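Local coordinates for protein alpha-fucosidase (Bifidobacterium bifidum, PDB 2EAB) that acts as a 1,2-alpha-L-fucosidase, a glycoside hydrolase whose catalytic region, the part described here, probably releases L-fucose from alpha-1,2-linked glycans, at residues S163-F171 against Y178-N186; P394-S402 against P763-G771. All coordinates share one frame; numbering follows the deposited sequence.

Contact 1: S163-F171 against Y178-N186; sequences SKGKADVTF and YTREYFASN
Y178 pairs with F171 at the turn end of an antiparallel beta hairpin, two neighbouring strands of the large sheet in the N-terminal beta domain. Its CB sits over one face of the F171 ring, 4.1 Å from the centroid; CG of F171, placed between its own N and carbonyl carbon (chi1 57°), brings the ring under it. The ring planes are inclined at 33°, F171 CE1 touching Y178 CD2. T179 faces T170 in a non-hydrogen-bonded pair, its OG1 hydrogen-bonded to OG1 of T196. R180 joins V169 by two backbone bonds and brings NH1 to the edge of the F171 ring, 3.9 Å from CE2, while NE forms a salt bridge with E70. On the opposite face, E181 OE2 takes K166 NZ at 2.8 Å on its anti side, and the same NZ reaches D168 OD1 at 2.7 Å on the syn side. K320 and Y316 also hold this E181 carboxylate, and D11 is a further mate of K166. An alanine in place of K166 would probably deprive D168 OD1 and E181 OE2, 4.4 Å apart, of their bridging cation, leaving K320 on the E181 side. Y182 exchanges two backbone bonds with A167 and offers its ring edge to V169 CG2. F183 CB rests against G165 O. Beyond the last direct bond, one water donates to G165 O at 2.8 Å and accepts from A184 N at 2.9 Å.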
ATOM      1  N   SER A 163       8.691  14.544  10.971  1.00  9.49           N
ATOM      2  CA  SER A 163       9.984  14.092  11.483  1.00  9.92           C
ATOM      3  C   SER A 163       9.895  13.492  12.882  1.00 10.44           C
ATOM      4  O   SER A 163      10.604  12.534  13.205  1.00 10.48           O
ATOM      5  CB  SER A 163      10.987  15.246  11.483  1.00 10.17           C
ATOM      6  OG  SER A 163      11.120  15.796  10.186  1.00  9.84           O
ATOM      7  N   LYS A 164       9.028  14.068  13.710  1.00 10.83           N
ATOM      8  CA  LYS A 164       8.859  13.629  15.091  1.00 11.29           C
ATOM      9  C   LYS A 164       7.600  12.783  15.300  1.00 10.81           C
ATOM     10  O   LYS A 164       7.389  12.236  16.379  1.00 11.27           O
ATOM     11  CB  LYS A 164       8.876  14.831  16.043  1.00 11.11           C
ATOM     12  CG  LYS A 164      10.268  15.429  16.232  1.00 12.24           C
ATOM     13  CD  LYS A 164      10.282  16.597  17.210  1.00 12.33           C
ATOM     14  CE  LYS A 164      11.712  16.994  17.582  1.00 14.76           C
ATOM     15  NZ  LYS A 164      12.557  17.347  16.399  1.00 15.76           N
ATOM     16  N   GLY A 165       6.773  12.673  14.264  1.00 10.66           N
ATOM     17  CA  GLY A 165       5.555  11.871  14.332  1.00 10.32           C
ATOM     18  C   GLY A 165       4.546  12.379  15.343  1.00 10.20           C
ATOM     19  O   GLY A 165       4.025  11.611  16.150  1.00 10.45           O
ATOM     20  N   LYS A 166       4.264  13.675  15.297  1.00 10.00           N
ATOM     21  CA  LYS A 166       3.277  14.257  16.194  1.00 10.14           C
ATOM     22  C   LYS A 166       2.564  15.435  15.549  1.00  9.89           C
ATOM     23  O   LYS A 166       3.099  16.084  14.646  1.00  9.94           O
ATOM     24  CB  LYS A 166       3.924  14.666  17.524  1.00 10.35           C
ATOM     25  CG  LYS A 166       4.907  15.827  17.432  1.00 10.83           C
ATOM     26  CD  LYS A 166       5.808  15.880  18.658  1.00 11.11           C
ATOM     27  CE  LYS A 166       6.517  17.219  18.781  1.00 11.93           C
ATOM     28  NZ  LYS A 166       5.615  18.263  19.351  1.00 12.70           N
ATOM     29  N   ALA A 167       1.342  15.680  16.011  1.00  9.96           N
ATOM     30  CA  ALA A 167       0.541  16.812  15.568  1.00 10.20           C
ATOM     31  C   ALA A 167       0.489  17.853  16.678  1.00 10.49           C
ATOM     32  O   ALA A 167       0.407  17.507  17.857  1.00 10.85           O
ATOM     33  CB  ALA A 167      -0.864  16.359  15.195  1.00 10.07           C
ATOM     34  N   ASP A 168       0.541  19.123  16.288  1.00 10.63           N
ATOM     35  CA  ASP A 168       0.565  20.227  17.241  1.00 11.05           C
ATOM     36  C   ASP A 168      -0.528  21.243  16.929  1.00 10.78           C
ATOM     37  O   ASP A 168      -0.906  21.423  15.770  1.00 10.30           O
ATOM     38  CB  ASP A 168       1.931  20.922  17.219  1.00 11.94           C
ATOM     39  CG  ASP A 168       3.098  19.945  17.302  1.00 14.00           C
ATOM     40  OD1 ASP A 168       3.299  19.335  18.367  1.00 15.36           O
ATOM     41  OD2 ASP A 168       3.831  19.800  16.302  1.00 16.81           O
ATOM     42  N   VAL A 169      -1.035  21.891  17.977  1.00 10.84           N
ATOM     43  CA  VAL A 169      -1.946  23.032  17.837  1.00 11.02           C
ATOM     44  C   VAL A 169      -1.537  24.095  18.851  1.00 11.20           C
ATOM     45  O   VAL A 169      -1.201  23.775  19.990  1.00 11.42           O
ATOM     46  CB  VAL A 169      -3.440  22.653  18.076  1.00 11.01           C
ATOM     47  CG1 VAL A 169      -4.356  23.852  17.820  1.00 11.62           C
ATOM     48  CG2 VAL A 169      -3.873  21.465  17.213  1.00 10.70           C
ATOM     49  N   THR A 170      -1.545  25.351  18.417  1.00 11.48           N
ATOM     50  CA  THR A 170      -1.299  26.478  19.314  1.00 12.14           C
ATOM     51  C   THR A 170      -2.132  27.684  18.897  1.00 12.36           C
ATOM     52  O   THR A 170      -2.393  27.889  17.716  1.00 12.43           O
ATOM     53  CB  THR A 170       0.213  26.836  19.414  1.00 12.28           C
ATOM     54  OG1 THR A 170       0.403  27.836  20.423  1.00 12.82           O
ATOM     55  CG2 THR A 170       0.771  27.345  18.080  1.00 13.21           C
ATOM     56  N   PHE A 171      -2.562  28.465  19.886  1.00 12.88           N
ATOM     57  CA  PHE A 171      -3.258  29.726  19.640  1.00 13.21           C
ATOM     58  C   PHE A 171      -3.309  30.553  20.912  1.00 13.60           C
ATOM     59  O   PHE A 171      -3.148  30.022  22.010  1.00 13.12           O
ATOM     60  CB  PHE A 171      -4.677  29.497  19.095  1.00 13.16           C
ATOM     61  CG  PHE A 171      -5.544  28.643  19.978  1.00 13.31           C
ATOM     62  CD1 PHE A 171      -6.246  29.203  21.045  1.00 13.72           C
ATOM     63  CD2 PHE A 171      -5.669  27.277  19.736  1.00 13.21           C
ATOM     64  CE1 PHE A 171      -7.050  28.420  21.861  1.00 13.74           C
ATOM     65  CE2 PHE A 171      -6.475  26.482  20.549  1.00 13.61           C
ATOM     66  CZ  PHE A 171      -7.168  27.055  21.614  1.00 13.41           C
ATOM     67  N   TYR A 178      -2.805  28.563  24.458  1.00 13.90           N
ATOM     68  CA  TYR A 178      -3.170  27.165  24.647  1.00 13.35           C
ATOM     69  C   TYR A 178      -2.422  26.318  23.636  1.00 12.92           C
ATOM     70  O   TYR A 178      -2.355  26.671  22.459  1.00 12.60           O
ATOM     71  CB  TYR A 178      -4.679  26.977  24.479  1.00 13.74           C
ATOM     72  CG  TYR A 178      -5.494  27.715  25.518  1.00 13.87           C
ATOM     73  CD1 TYR A 178      -5.823  27.109  26.730  1.00 14.32           C
ATOM     74  CD2 TYR A 178      -5.931  29.022  25.292  1.00 14.15           C
ATOM     75  CE1 TYR A 178      -6.569  27.782  27.693  1.00 14.97           C
ATOM     76  CE2 TYR A 178      -6.676  29.708  26.248  1.00 14.74           C
ATOM     77  CZ  TYR A 178      -6.993  29.080  27.441  1.00 14.98           C
ATOM     78  OH  TYR A 178      -7.727  29.758  28.387  1.00 15.08           O
ATOM     79  N   THR A 179      -1.837  25.218  24.101  1.00 12.44           N
ATOM     80  CA  THR A 179      -1.165  24.290  23.192  1.00 12.14           C
ATOM     81  C   THR A 179      -1.706  22.875  23.324  1.00 11.78           C
ATOM     82  O   THR A 179      -2.172  22.463  24.394  1.00 11.42           O
ATOM     83  CB  THR A 179       0.377  24.254  23.376  1.00 12.44           C
ATOM     84  OG1 THR A 179       0.720  23.513  24.550  1.00 13.62           O
ATOM     85  CG2 THR A 179       0.966  25.661  23.455  1.00 12.68           C
ATOM     86  N   ARG A 180      -1.631  22.141  22.216  1.00 11.32           N
ATOM     87  CA  ARG A 180      -2.000  20.736  22.166  1.00 11.28           C
ATOM     88  C   ARG A 180      -0.967  19.985  21.355  1.00 10.78           C
ATOM     89  O   ARG A 180      -0.463  20.491  20.352  1.00 10.94           O
ATOM     90  CB  ARG A 180      -3.386  20.557  21.547  1.00 11.40           C
ATOM     91  CG  ARG A 180      -4.463  21.399  22.210  1.00 12.70           C
ATOM     92  CD  ARG A 180      -5.843  20.874  21.909  1.00 14.49           C
ATOM     93  NE  ARG A 180      -6.378  21.454  20.688  1.00 18.84           N
ATOM     94  CZ  ARG A 180      -7.245  22.463  20.651  1.00 18.94           C
ATOM     95  NH1 ARG A 180      -7.694  23.017  21.769  1.00 21.10           N
ATOM     96  NH2 ARG A 180      -7.666  22.913  19.487  1.00 19.44           N
ATOM     97  N   GLU A 181      -0.655  18.781  21.812  1.00 10.36           N
ATOM     98  CA  GLU A 181       0.268  17.897  21.126  1.00 10.36           C
ATOM     99  C   GLU A 181      -0.313  16.495  21.152  1.00 10.09           C
ATOM    100  O   GLU A 181      -0.758  16.025  22.198  1.00 10.52           O
ATOM    101  CB  GLU A 181       1.629  17.912  21.816  1.00 10.56           C
ATOM    102  CG  GLU A 181       2.660  16.998  21.188  1.00 11.60           C
ATOM    103  CD  GLU A 181       3.826  16.745  22.114  1.00 13.29           C
ATOM    104  OE1 GLU A 181       3.647  16.014  23.110  1.00 15.18           O
ATOM    105  OE2 GLU A 181       4.924  17.271  21.842  1.00 13.64           O
ATOM    106  N   TYR A 182      -0.303  15.836  19.996  1.00  9.78           N
ATOM    107  CA  TYR A 182      -0.853  14.493  19.868  1.00  9.30           C
ATOM    108  C   TYR A 182       0.131  13.558  19.190  1.00  9.14           C
ATOM    109  O   TYR A 182       0.727  13.906  18.175  1.00  9.14           O
ATOM    110  CB  TYR A 182      -2.124  14.507  19.023  1.00  9.60           C
ATOM    111  CG  TYR A 182      -3.184  15.497  19.424  1.00  9.87           C
ATOM    112  CD1 TYR A 182      -4.115  15.182  20.414  1.00  9.83           C
ATOM    113  CD2 TYR A 182      -3.291  16.728  18.782  1.00 10.43           C
ATOM    114  CE1 TYR A 182      -5.105  16.079  20.775  1.00 10.33           C
ATOM    115  CE2 TYR A 182      -4.282  17.630  19.133  1.00 10.68           C
ATOM    116  CZ  TYR A 182      -5.186  17.291  20.126  1.00 10.41           C
ATOM    117  OH  TYR A 182      -6.184  18.166  20.477  1.00 10.59           O
ATOM    118  N   PHE A 183       0.283  12.359  19.742  1.00  8.88           N
ATOM    119  CA  PHE A 183       1.034  11.303  19.066  1.00  9.10           C
ATOM    120  C   PHE A 183       0.534   9.935  19.497  1.00  9.17           C
ATOM    121  O   PHE A 183      -0.177   9.812  20.492  1.00  9.27           O
ATOM    122  CB  PHE A 183       2.558  11.454  19.257  1.00  9.36           C
ATOM    123  CG  PHE A 183       3.021  11.383  20.689  1.00  9.66           C
ATOM    124  CD1 PHE A 183       3.323  10.161  21.279  1.00  9.92           C
ATOM    125  CD2 PHE A 183       3.202  12.545  21.433  1.00  9.78           C
ATOM    126  CE1 PHE A 183       3.774  10.091  22.597  1.00 11.03           C
ATOM    127  CE2 PHE A 183       3.648  12.486  22.751  1.00 11.12           C
ATOM    128  CZ  PHE A 183       3.939  11.264  23.331  1.00 10.61           C
ATOM    129  N   ALA A 184       0.874   8.916  18.716  1.00  8.77           N
ATOM    130  CA  ALA A 184       0.541   7.542  19.059  1.00  8.71           C
ATOM    131  C   ALA A 184       1.820   6.734  19.047  1.00  8.72           C
ATOM    132  O   ALA A 184       2.449   6.552  17.999  1.00  8.61           O
ATOM    133  CB  ALA A 184      -0.477   6.966  18.093  1.00  9.03           C
ATOM    134  N   SER A 185       2.209   6.276  20.230  1.00  8.75           N
ATOM    135  CA  SER A 185       3.443   5.544  20.417  1.00  8.81           C
ATOM    136  C   SER A 185       3.283   4.078  20.059  1.00  8.50           C
ATOM    137  O   SER A 185       2.353   3.417  20.524  1.00  8.64           O
ATOM    138  CB  SER A 185       3.892   5.661  21.868  1.00  8.98           C
ATOM    139  OG  SER A 185       4.947   4.758  22.127  1.00  9.57           O
ATOM    140  N   ASN A 186       4.201   3.570  19.242  1.00  8.52           N
ATOM    141  CA  ASN A 186       4.270   2.136  19.012  1.00  8.87           C
ATOM    142  C   ASN A 186       4.895   1.391  20.210  1.00  9.51           C
ATOM    143  O   ASN A 186       4.293   0.438  20.702  1.00  9.58           O
ATOM    144  CB  ASN A 186       4.959   1.806  17.681  1.00  8.81           C
ATOM    145  CG  ASN A 186       4.825   0.343  17.306  1.00  8.89           C
ATOM    146  OD1 ASN A 186       5.701  -0.460  17.614  1.00  9.28           O
ATOM    147  ND2 ASN A 186       3.716  -0.013  16.660  1.00  8.38           N
TER
HETATM  148  O   HOH W   1       2.165   9.519  16.228  1.00 10.66           O

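Contact 2: P394-S402 against P763-G771; sequences PSNLQGIWS and PFQIDGNFG
The main-chain N of I766 donates to L397 O at 3.0 Å, the one direct hydrogen bond between these two pieces of the catalytic domain; it is straight (169° at the hydrogen), with the donor tilted 22° from the carbonyl plane. A water supplies a second donor to L397 O at 2.7 Å and accepts from D767 N at 2.9 Å, joining the loop to D767 of the other segment. Within 394-402, further polar contacts set the shape of the loop. N396 OD1 takes the N of Q398 at 2.8 Å in an Asx turn, inside a type I beta turn from N396 to G399.

Apolar contacts gather round I766. With CG1 anti to the backbone N (chi1 -155°) and the chain extended beyond it, CD1 reaches the edge of the W401 indole, 3.8 Å from CZ3, and lies against the CA of G399. The I766 methyl occupies the place a CB on G399 would take, and phi there is positive. W401 NE1 is hydrogen-bonded to F54 O, which is consistent with a fixed indole orientation. F764 meets Q398 obliquely, CE2 lying 3.6 Å from CB, and W401 O lies in the plane of the F764 ring at its edge. L397 rests its methyls against the end of the Q765 side chain.

S395 stands about 6 Å, by nearest side-chain atom, from the bound calcium. With every touching residue buried and no salt bridge across, the contact is mostly apolar, and its buried L397 carbonyl is satisfied by two donors, the I766 N-H and a water.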
ATOM      1  N   PRO A 394      -2.588  -5.119   7.579  1.00  6.16           N
ATOM      2  CA  PRO A 394      -1.857  -4.173   6.750  1.00  6.15           C
ATOM      3  C   PRO A 394      -2.684  -2.904   6.597  1.00  5.68           C
ATOM      4  O   PRO A 394      -3.851  -2.852   7.033  1.00  5.67           O
ATOM      5  CB  PRO A 394      -1.726  -4.910   5.412  1.00  6.94           C
ATOM      6  CG  PRO A 394      -2.841  -5.876   5.389  1.00  7.03           C
ATOM      7  CD  PRO A 394      -3.136  -6.246   6.803  1.00  6.25           C
ATOM      8  N   SER A 395      -2.094  -1.888   5.982  1.00  5.72           N
ATOM      9  CA  SER A 395      -2.850  -0.699   5.629  1.00  5.86           C
ATOM     10  C   SER A 395      -4.017  -1.072   4.709  1.00  5.70           C
ATOM     11  O   SER A 395      -3.868  -1.894   3.804  1.00  6.16           O
ATOM     12  CB  SER A 395      -1.936   0.310   4.945  1.00  6.59           C
ATOM     13  OG  SER A 395      -1.203  -0.322   3.915  1.00  7.19           O
ATOM     14  N   ASN A 396      -5.183  -0.481   4.964  1.00  5.69           N
ATOM     15  CA  ASN A 396      -6.355  -0.684   4.111  1.00  5.47           C
ATOM     16  C   ASN A 396      -6.474   0.468   3.096  1.00  5.42           C
ATOM     17  O   ASN A 396      -5.510   1.216   2.893  1.00  5.69           O
ATOM     18  CB  ASN A 396      -7.636  -0.921   4.950  1.00  5.56           C
ATOM     19  CG  ASN A 396      -7.999   0.251   5.848  1.00  5.82           C
ATOM     20  OD1 ASN A 396      -7.985   1.406   5.426  1.00  5.76           O
ATOM     21  ND2 ASN A 396      -8.382  -0.055   7.090  1.00  6.38           N
ATOM     22  N   LEU A 397      -7.621   0.605   2.435  1.00  5.12           N
ATOM     23  CA  LEU A 397      -7.785   1.658   1.426  1.00  5.38           C
ATOM     24  C   LEU A 397      -7.561   3.063   1.983  1.00  5.41           C
ATOM     25  O   LEU A 397      -7.329   3.999   1.212  1.00  5.86           O
ATOM     26  CB  LEU A 397      -9.177   1.606   0.785  1.00  5.45           C
ATOM     27  CG  LEU A 397      -9.461   0.541  -0.270  1.00  5.49           C
ATOM     28  CD1 LEU A 397     -10.910   0.639  -0.695  1.00  5.81           C
ATOM     29  CD2 LEU A 397      -8.543   0.701  -1.476  1.00  6.22           C
ATOM     30  N   GLN A 398      -7.636   3.201   3.307  1.00  5.45           N
ATOM     31  CA  GLN A 398      -7.470   4.483   3.982  1.00  5.74           C
ATOM     32  C   GLN A 398      -6.359   4.447   5.029  1.00  5.90           C
ATOM     33  O   GLN A 398      -6.272   5.331   5.882  1.00  5.89           O
ATOM     34  CB  GLN A 398      -8.806   4.947   4.584  1.00  5.73           C
ATOM     35  CG  GLN A 398      -9.842   5.206   3.498  1.00  6.12           C
ATOM     36  CD  GLN A 398     -11.186   5.698   4.006  1.00  5.88           C
ATOM     37  OE1 GLN A 398     -11.292   6.291   5.083  1.00  7.39           O
ATOM     38  NE2 GLN A 398     -12.220   5.488   3.206  1.00  5.02           N
ATOM     39  N   GLY A 399      -5.486   3.445   4.924  1.00  6.06           N
ATOM     40  CA  GLY A 399      -4.419   3.247   5.898  1.00  6.34           C
ATOM     41  C   GLY A 399      -5.035   2.657   7.148  1.00  5.94           C
ATOM     42  O   GLY A 399      -5.272   1.449   7.222  1.00  6.06           O
ATOM     43  N   ILE A 400      -5.275   3.528   8.127  1.00  6.01           N
ATOM     44  CA  ILE A 400      -6.103   3.216   9.289  1.00  6.31           C
ATOM     45  C   ILE A 400      -7.106   4.335   9.604  1.00  6.21           C
ATOM     46  O   ILE A 400      -7.827   4.242  10.601  1.00  6.56           O
ATOM     47  CB  ILE A 400      -5.268   2.934  10.587  1.00  6.47           C
ATOM     48  CG1 ILE A 400      -4.368   4.125  10.958  1.00  6.67           C
ATOM     49  CG2 ILE A 400      -4.509   1.620  10.483  1.00  7.15           C
ATOM     50  CD1 ILE A 400      -3.746   4.015  12.336  1.00  7.23           C
ATOM     51  N   TRP A 401      -7.159   5.377   8.772  1.00  6.18           N
ATOM     52  CA  TRP A 401      -7.877   6.610   9.121  1.00  6.38           C
ATOM     53  C   TRP A 401      -9.205   6.725   8.392  1.00  6.36           C
ATOM     54  O   TRP A 401      -9.241   6.689   7.170  1.00  6.49           O
ATOM     55  CB  TRP A 401      -6.999   7.841   8.835  1.00  6.66           C
ATOM     56  CG  TRP A 401      -5.712   7.805   9.601  1.00  6.27           C
ATOM     57  CD1 TRP A 401      -5.542   8.135  10.911  1.00  6.24           C
ATOM     58  CD2 TRP A 401      -4.426   7.384   9.122  1.00  5.86           C
ATOM     59  NE1 TRP A 401      -4.227   7.965  11.282  1.00  6.64           N
ATOM     60  CE2 TRP A 401      -3.522   7.493  10.205  1.00  5.98           C
ATOM     61  CE3 TRP A 401      -3.951   6.920   7.886  1.00  6.53           C
ATOM     62  CZ2 TRP A 401      -2.165   7.174  10.086  1.00  6.54           C
ATOM     63  CZ3 TRP A 401      -2.604   6.599   7.772  1.00  6.61           C
ATOM     64  CH2 TRP A 401      -1.728   6.723   8.869  1.00  6.78           C
ATOM     65  N   SER A 402     -10.294   6.882   9.141  1.00  6.39           N
ATOM     66  CA  SER A 402     -11.621   7.035   8.544  1.00  6.44           C
ATOM     67  C   SER A 402     -12.542   7.782   9.490  1.00  6.76           C
ATOM     68  O   SER A 402     -12.335   7.769  10.698  1.00  6.63           O
ATOM     69  CB  SER A 402     -12.231   5.681   8.213  1.00  6.62           C
ATOM     70  OG  SER A 402     -12.564   5.002   9.407  1.00  6.54           O
ATOM     71  N   PRO A 763     -13.243   9.696  -3.428  1.00  7.23           N
ATOM     72  CA  PRO A 763     -12.774  10.427  -2.260  1.00  7.01           C
ATOM     73  C   PRO A 763     -11.338  10.049  -1.881  1.00  6.72           C
ATOM     74  O   PRO A 763     -10.618   9.439  -2.683  1.00  6.78           O
ATOM     75  CB  PRO A 763     -13.758   9.979  -1.182  1.00  6.86           C
ATOM     76  CG  PRO A 763     -14.032   8.559  -1.537  1.00  7.57           C
ATOM     77  CD  PRO A 763     -14.096   8.552  -3.043  1.00  7.56           C
ATOM     78  N   PHE A 764     -10.931  10.423  -0.673  1.00  6.82           N
ATOM     79  CA  PHE A 764      -9.623  10.050  -0.132  1.00  6.75           C
ATOM     80  C   PHE A 764      -9.374   8.562  -0.316  1.00  6.55           C
ATOM     81  O   PHE A 764     -10.204   7.738   0.085  1.00  6.60           O
ATOM     82  CB  PHE A 764      -9.558  10.415   1.357  1.00  7.23           C
ATOM     83  CG  PHE A 764      -8.489   9.685   2.147  1.00  7.13           C
ATOM     84  CD1 PHE A 764      -7.161   9.647   1.728  1.00  6.86           C
ATOM     85  CD2 PHE A 764      -8.822   9.081   3.349  1.00  7.38           C
ATOM     86  CE1 PHE A 764      -6.191   8.982   2.490  1.00  7.51           C
ATOM     87  CE2 PHE A 764      -7.863   8.429   4.119  1.00  7.30           C
ATOM     88  CZ  PHE A 764      -6.545   8.373   3.688  1.00  7.35           C
ATOM     89  N   GLN A 765      -8.235   8.246  -0.934  1.00  6.18           N
ATOM     90  CA  GLN A 765      -7.735   6.883  -1.095  1.00  5.97           C
ATOM     91  C   GLN A 765      -6.233   6.959  -0.884  1.00  5.82           C
ATOM     92  O   GLN A 765      -5.546   7.713  -1.575  1.00  5.99           O
ATOM     93  CB  GLN A 765      -8.044   6.354  -2.498  1.00  6.25           C
ATOM     94  CG  GLN A 765      -9.521   6.062  -2.737  1.00  6.43           C
ATOM     95  CD  GLN A 765     -10.021   4.891  -1.919  1.00  6.45           C
ATOM     96  OE1 GLN A 765     -10.681   5.065  -0.888  1.00  8.34           O
ATOM     97  NE2 GLN A 765      -9.709   3.692  -2.372  1.00  5.67           N
ATOM     98  N   ILE A 766      -5.721   6.202   0.076  1.00  5.65           N
ATOM     99  CA  ILE A 766      -4.313   6.324   0.450  1.00  5.78           C
ATOM    100  C   ILE A 766      -3.355   5.727  -0.588  1.00  5.59           C
ATOM    101  O   ILE A 766      -2.167   6.078  -0.630  1.00  6.00           O
ATOM    102  CB  ILE A 766      -4.065   5.715   1.850  1.00  5.66           C
ATOM    103  CG1 ILE A 766      -2.842   6.350   2.519  1.00  6.43           C
ATOM    104  CG2 ILE A 766      -3.999   4.183   1.789  1.00  5.79           C
ATOM    105  CD1 ILE A 766      -2.739   6.066   4.010  1.00  6.83           C
ATOM    106  N   ASP A 767      -3.877   4.838  -1.433  1.00  5.61           N
ATOM    107  CA  ASP A 767      -3.054   4.163  -2.433  1.00  6.00           C
ATOM    108  C   ASP A 767      -2.123   5.121  -3.175  1.00  5.98           C
ATOM    109  O   ASP A 767      -0.905   4.904  -3.215  1.00  5.95           O
ATOM    110  CB  ASP A 767      -3.894   3.312  -3.408  1.00  6.38           C
ATOM    111  CG  ASP A 767      -5.170   4.006  -3.894  1.00  6.49           C
ATOM    112  OD1 ASP A 767      -5.166   5.212  -4.211  1.00  6.69           O
ATOM    113  OD2 ASP A 767      -6.197   3.302  -3.991  1.00  7.95           O
ATOM    114  N   GLY A 768      -2.684   6.202  -3.714  1.00  6.24           N
ATOM    115  CA  GLY A 768      -1.907   7.176  -4.478  1.00  6.42           C
ATOM    116  C   GLY A 768      -0.841   7.909  -3.685  1.00  6.33           C
ATOM    117  O   GLY A 768       0.149   8.355  -4.261  1.00  6.34           O
ATOM    118  N   ASN A 769      -1.027   8.038  -2.372  1.00  6.24           N
ATOM    119  CA  ASN A 769       0.033   8.582  -1.517  1.00  6.41           C
ATOM    120  C   ASN A 769       1.257   7.671  -1.548  1.00  6.29           C
ATOM    121  O   ASN A 769       2.396   8.124  -1.737  1.00  6.35           O
ATOM    122  CB  ASN A 769      -0.440   8.749  -0.070  1.00  6.48           C
ATOM    123  CG  ASN A 769      -1.305   9.977   0.136  1.00  6.36           C
ATOM    124  OD1 ASN A 769      -2.495   9.864   0.429  1.00  6.55           O
ATOM    125  ND2 ASN A 769      -0.711  11.161  -0.011  1.00  7.04           N
ATOM    126  N   PHE A 770       1.012   6.377  -1.376  1.00  6.50           N
ATOM    127  CA  PHE A 770       2.083   5.393  -1.424  1.00  6.42           C
ATOM    128  C   PHE A 770       2.654   5.245  -2.836  1.00  6.30           C
ATOM    129  O   PHE A 770       3.865   5.068  -3.010  1.00  6.11           O
ATOM    130  CB  PHE A 770       1.585   4.054  -0.878  1.00  6.62           C
ATOM    131  CG  PHE A 770       1.132   4.104   0.562  1.00  6.24           C
ATOM    132  CD1 PHE A 770       1.961   4.621   1.555  1.00  7.32           C
ATOM    133  CD2 PHE A 770      -0.114   3.607   0.929  1.00  6.78           C
ATOM    134  CE1 PHE A 770       1.557   4.648   2.880  1.00  7.55           C
ATOM    135  CE2 PHE A 770      -0.519   3.614   2.256  1.00  7.42           C
ATOM    136  CZ  PHE A 770       0.310   4.147   3.233  1.00  7.71           C
ATOM    137  N   GLY A 771       1.787   5.351  -3.838  1.00  6.25           N
ATOM    138  CA  GLY A 771       2.208   5.288  -5.236  1.00  6.52           C
ATOM    139  C   GLY A 771       3.134   6.426  -5.618  1.00  6.42           C
ATOM    140  O   GLY A 771       4.079   6.238  -6.384  1.00  6.29           O
TER
HETATM  141  O   HOH W   2      -6.290   3.246  -1.193  1.00  6.88           O

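Overall arrangement
Both contacts are buried, but they hold different parts of the chain: contact 1 pairs two strands close together in sequence within the N-terminal beta domain, whereas contact 2 brings a loop and the segment leading into helix 767-780 together across some 360 residues of the catalytic domain. Contact 1 is centred about 25 Å from the centre of the chain and contact 2 about 7 Å. The chemistry differs: regular paired backbone bonds and salt bridges in the first, one direct bond, a water and apolar side chains in the second. Their centres are 21 Å apart and they do not touch. Only contact 2 approaches the calcium site, to which E77 and S386 belong.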